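Local coordinates for protein Ral guanine nucleotide dissociation stimulator-like 2 (Mus musculus, PDB 4JGW) that probably acts as a guanine nucleotide exchange factor for small G proteins and is a putative effector of Ras and/or Rap, at residues E216-L221 and R431-C436. Numbering follows the deposited sequence.
Sequences ELFLNL and RLQKEC
L432 and Q433 meet F218 where two helices of the mainly helical catalytic Ras-GEF (CDC25-homology) domain pack together. The C-terminal end of helix 203-219 lies here against the C-terminal end of helix 416-436. L432 comes first. Its CB sits 3.7 Å from F218 CZ, and its carbonyl O lies at the edge of the F218 ring, in the ring plane. That oxygen also accepts the helical bond from C436 N.

Q433 reaches across to the other segment. Its chain is extended beyond CG, which carries the amide to the end of helix 203-219. Q433 CG passes over one face of the F218 ring, offset toward the rim, in a CH-pi contact 4.0 Å from the F218 ring centroid. NE2 then donates two hydrogen bonds. Q433 NE2 donates to F218 O at 2.9 Å, nearly straight at 171° and in the carbonyl plane. The bond from Q433 NE2 to L221 O is also 2.9 Å but more bent, at 144°. Both acceptors lie close to the Q433 amide plane, so the pair fixes the rotation of the buried amide. Q433 thus ties together two carbonyls where the helix gives way to a turn. On its backbone side, L219 CD2 lies against Q433 O. A loop residue, P389, also touches F218, and L221 also packs on helix 244-264.

C436 closes the contact. With SG anti to the backbone N (chi1 -177°), the sulfur meets the F218 ring edge-on: C436 SG is 3.8 Å from F218 CD2 and touches L219 CG at 4.0 Å.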
ATOM      1  N   GLU A 216      -4.281   9.195  -7.641  1.00 32.46           N
ATOM      2  CA  GLU A 216      -5.621   8.859  -7.156  1.00 32.91           C
ATOM      3  C   GLU A 216      -5.791   7.362  -6.892  1.00 32.88           C
ATOM      4  O   GLU A 216      -6.511   6.974  -5.970  1.00 32.86           O
ATOM      5  CB  GLU A 216      -6.735   9.424  -8.057  1.00 33.15           C
ATOM      6  CG  GLU A 216      -6.842   8.831  -9.457  1.00 34.22           C
ATOM      7  CD  GLU A 216      -8.061   9.337 -10.233  1.00 36.04           C
ATOM      8  OE1 GLU A 216      -8.893  10.075  -9.654  1.00 36.51           O
ATOM      9  OE2 GLU A 216      -8.185   8.991 -11.429  1.00 36.13           O
ATOM     10  N   LEU A 217      -5.113   6.535  -7.688  1.00 32.83           N
ATOM     11  CA  LEU A 217      -5.068   5.093  -7.444  1.00 32.79           C
ATOM     12  C   LEU A 217      -4.289   4.768  -6.170  1.00 32.57           C
ATOM     13  O   LEU A 217      -4.695   3.900  -5.394  1.00 32.48           O
ATOM     14  CB  LEU A 217      -4.463   4.347  -8.639  1.00 32.77           C
ATOM     15  CG  LEU A 217      -5.331   4.224  -9.895  1.00 33.29           C
ATOM     16  CD1 LEU A 217      -4.485   3.781 -11.064  1.00 33.01           C
ATOM     17  CD2 LEU A 217      -6.507   3.271  -9.693  1.00 33.27           C
ATOM     18  N   PHE A 218      -3.180   5.470  -5.956  1.00 32.45           N
ATOM     19  CA  PHE A 218      -2.375   5.271  -4.756  1.00 32.37           C
ATOM     20  C   PHE A 218      -3.110   5.745  -3.501  1.00 32.50           C
ATOM     21  O   PHE A 218      -2.942   5.167  -2.426  1.00 32.48           O
ATOM     22  CB  PHE A 218      -1.004   5.948  -4.886  1.00 32.25           C
ATOM     23  CG  PHE A 218      -0.152   5.833  -3.647  1.00 32.14           C
ATOM     24  CD1 PHE A 218       0.218   4.585  -3.149  1.00 31.83           C
ATOM     25  CD2 PHE A 218       0.277   6.974  -2.978  1.00 31.74           C
ATOM     26  CE1 PHE A 218       0.996   4.478  -2.003  1.00 32.14           C
ATOM     27  CE2 PHE A 218       1.060   6.876  -1.834  1.00 31.54           C
ATOM     28  CZ  PHE A 218       1.417   5.626  -1.343  1.00 31.77           C
ATOM     29  N   LEU A 219      -3.928   6.787  -3.648  1.00 32.61           N
ATOM     30  CA  LEU A 219      -4.761   7.280  -2.548  1.00 32.80           C
ATOM     31  C   LEU A 219      -5.924   6.344  -2.235  1.00 32.88           C
ATOM     32  O   LEU A 219      -6.361   6.257  -1.085  1.00 33.05           O
ATOM     33  CB  LEU A 219      -5.287   8.690  -2.837  1.00 32.71           C
ATOM     34  CG  LEU A 219      -4.294   9.845  -2.714  1.00 32.76           C
ATOM     35  CD1 LEU A 219      -4.968  11.176  -3.040  1.00 32.99           C
ATOM     36  CD2 LEU A 219      -3.683   9.880  -1.323  1.00 32.26           C
ATOM     37  N   ASN A 220      -6.421   5.655  -3.261  1.00 32.89           N
ATOM     38  CA  ASN A 220      -7.497   4.677  -3.100  1.00 32.85           C
ATOM     39  C   ASN A 220      -6.989   3.294  -2.675  1.00 32.74           C
ATOM     40  O   ASN A 220      -7.779   2.368  -2.474  1.00 32.81           O
ATOM     41  CB  ASN A 220      -8.326   4.570  -4.387  1.00 32.93           C
ATOM     42  CG  ASN A 220      -9.188   5.800  -4.639  1.00 33.39           C
ATOM     43  OD1 ASN A 220      -9.862   6.301  -3.739  1.00 34.38           O
ATOM     44  ND2 ASN A 220      -9.181   6.283  -5.877  1.00 34.00           N
ATOM     45  N   LEU A 221      -5.672   3.162  -2.541  1.00 32.65           N
ATOM     46  CA  LEU A 221      -5.055   1.901  -2.137  1.00 32.51           C
ATOM     47  C   LEU A 221      -5.377   1.556  -0.685  1.00 32.49           C
ATOM     48  O   LEU A 221      -5.180   2.369   0.220  1.00 32.22           O
ATOM     49  CB  LEU A 221      -3.537   1.943  -2.343  1.00 32.43           C
ATOM     50  CG  LEU A 221      -2.729   0.686  -1.989  1.00 32.49           C
ATOM     51  CD1 LEU A 221      -2.883  -0.393  -3.057  1.00 32.46           C
ATOM     52  CD2 LEU A 221      -1.268   1.025  -1.797  1.00 32.21           C
ATOM     53  N   ARG A 431       2.043   6.977   5.376  1.00 33.09           N
ATOM     54  CA  ARG A 431       2.736   8.266   5.380  1.00 33.71           C
ATOM     55  C   ARG A 431       3.032   8.762   3.960  1.00 33.72           C
ATOM     56  O   ARG A 431       3.133   9.964   3.729  1.00 33.77           O
ATOM     57  CB  ARG A 431       4.019   8.207   6.224  1.00 33.76           C
ATOM     58  CG  ARG A 431       5.283   7.919   5.439  1.00 35.42           C
ATOM     59  CD  ARG A 431       6.537   8.058   6.287  1.00 38.25           C
ATOM     60  NE  ARG A 431       7.688   8.454   5.476  1.00 39.70           N
ATOM     61  CZ  ARG A 431       8.433   7.623   4.747  1.00 40.96           C
ATOM     62  NH1 ARG A 431       8.165   6.322   4.709  1.00 41.16           N
ATOM     63  NH2 ARG A 431       9.455   8.101   4.051  1.00 41.20           N
ATOM     64  N   LEU A 432       3.175   7.835   3.015  1.00 33.81           N
ATOM     65  CA  LEU A 432       3.367   8.206   1.617  1.00 33.95           C
ATOM     66  C   LEU A 432       2.047   8.654   0.991  1.00 34.17           C
ATOM     67  O   LEU A 432       2.038   9.464   0.064  1.00 34.21           O
ATOM     68  CB  LEU A 432       4.001   7.062   0.816  1.00 33.74           C
ATOM     69  CG  LEU A 432       5.489   6.789   1.077  1.00 33.57           C
ATOM     70  CD1 LEU A 432       5.880   5.425   0.546  1.00 33.08           C
ATOM     71  CD2 LEU A 432       6.389   7.878   0.490  1.00 32.93           C
ATOM     72  N   GLN A 433       0.940   8.130   1.515  1.00 34.41           N
ATOM     73  CA  GLN A 433      -0.391   8.527   1.069  1.00 34.92           C
ATOM     74  C   GLN A 433      -0.731   9.968   1.452  1.00 35.35           C
ATOM     75  O   GLN A 433      -1.299  10.698   0.642  1.00 35.33           O
ATOM     76  CB  GLN A 433      -1.461   7.562   1.585  1.00 34.76           C
ATOM     77  CG  GLN A 433      -1.618   6.303   0.743  1.00 34.62           C
ATOM     78  CD  GLN A 433      -2.640   5.332   1.311  1.00 34.16           C
ATOM     79  OE1 GLN A 433      -2.705   5.114   2.521  1.00 34.30           O
ATOM     80  NE2 GLN A 433      -3.438   4.734   0.433  1.00 33.79           N
ATOM     81  N   LYS A 434      -0.380  10.380   2.671  1.00 35.90           N
ATOM     82  CA  LYS A 434      -0.660  11.750   3.109  1.00 36.54           C
ATOM     83  C   LYS A 434       0.225  12.774   2.385  1.00 36.75           C
ATOM     84  O   LYS A 434      -0.192  13.910   2.159  1.00 36.82           O
ATOM     85  CB  LYS A 434      -0.590  11.891   4.644  1.00 36.69           C
ATOM     86  CG  LYS A 434       0.560  12.736   5.201  1.00 37.19           C
ATOM     87  CD  LYS A 434       1.783  11.893   5.500  1.00 38.14           C
ATOM     88  CE  LYS A 434       3.045  12.734   5.529  1.00 38.45           C
ATOM     89  NZ  LYS A 434       4.262  11.878   5.467  1.00 38.78           N
ATOM     90  N   GLU A 435       1.436  12.358   2.014  1.00 37.04           N
ATOM     91  CA  GLU A 435       2.331  13.201   1.227  1.00 37.35           C
ATOM     92  C   GLU A 435       1.831  13.312  -0.216  1.00 37.36           C
ATOM     93  O   GLU A 435       1.966  14.366  -0.842  1.00 37.34           O
ATOM     94  CB  GLU A 435       3.761  12.664   1.264  1.00 37.45           C
ATOM     95  CG  GLU A 435       4.822  13.729   0.992  1.00 38.53           C
ATOM     96  CD  GLU A 435       6.214  13.153   0.782  1.00 39.82           C
ATOM     97  OE1 GLU A 435       6.555  12.134   1.425  1.00 40.11           O
ATOM     98  OE2 GLU A 435       6.974  13.730  -0.027  1.00 40.39           O
ATOM     99  N   CYS A 436       1.247  12.226  -0.723  1.00 37.40           N
ATOM    100  CA  CYS A 436       0.632  12.191  -2.053  1.00 37.48           C
ATOM    101  C   CYS A 436      -0.531  13.180  -2.185  1.00 37.76           C
ATOM    102  O   CYS A 436      -0.775  13.717  -3.269  1.00 37.61           O
ATOM    103  CB  CYS A 436       0.154  10.774  -2.382  1.00 37.34           C
ATOM    104  SG  CYS A 436      -0.542  10.571  -4.038  1.00 36.61           S
TER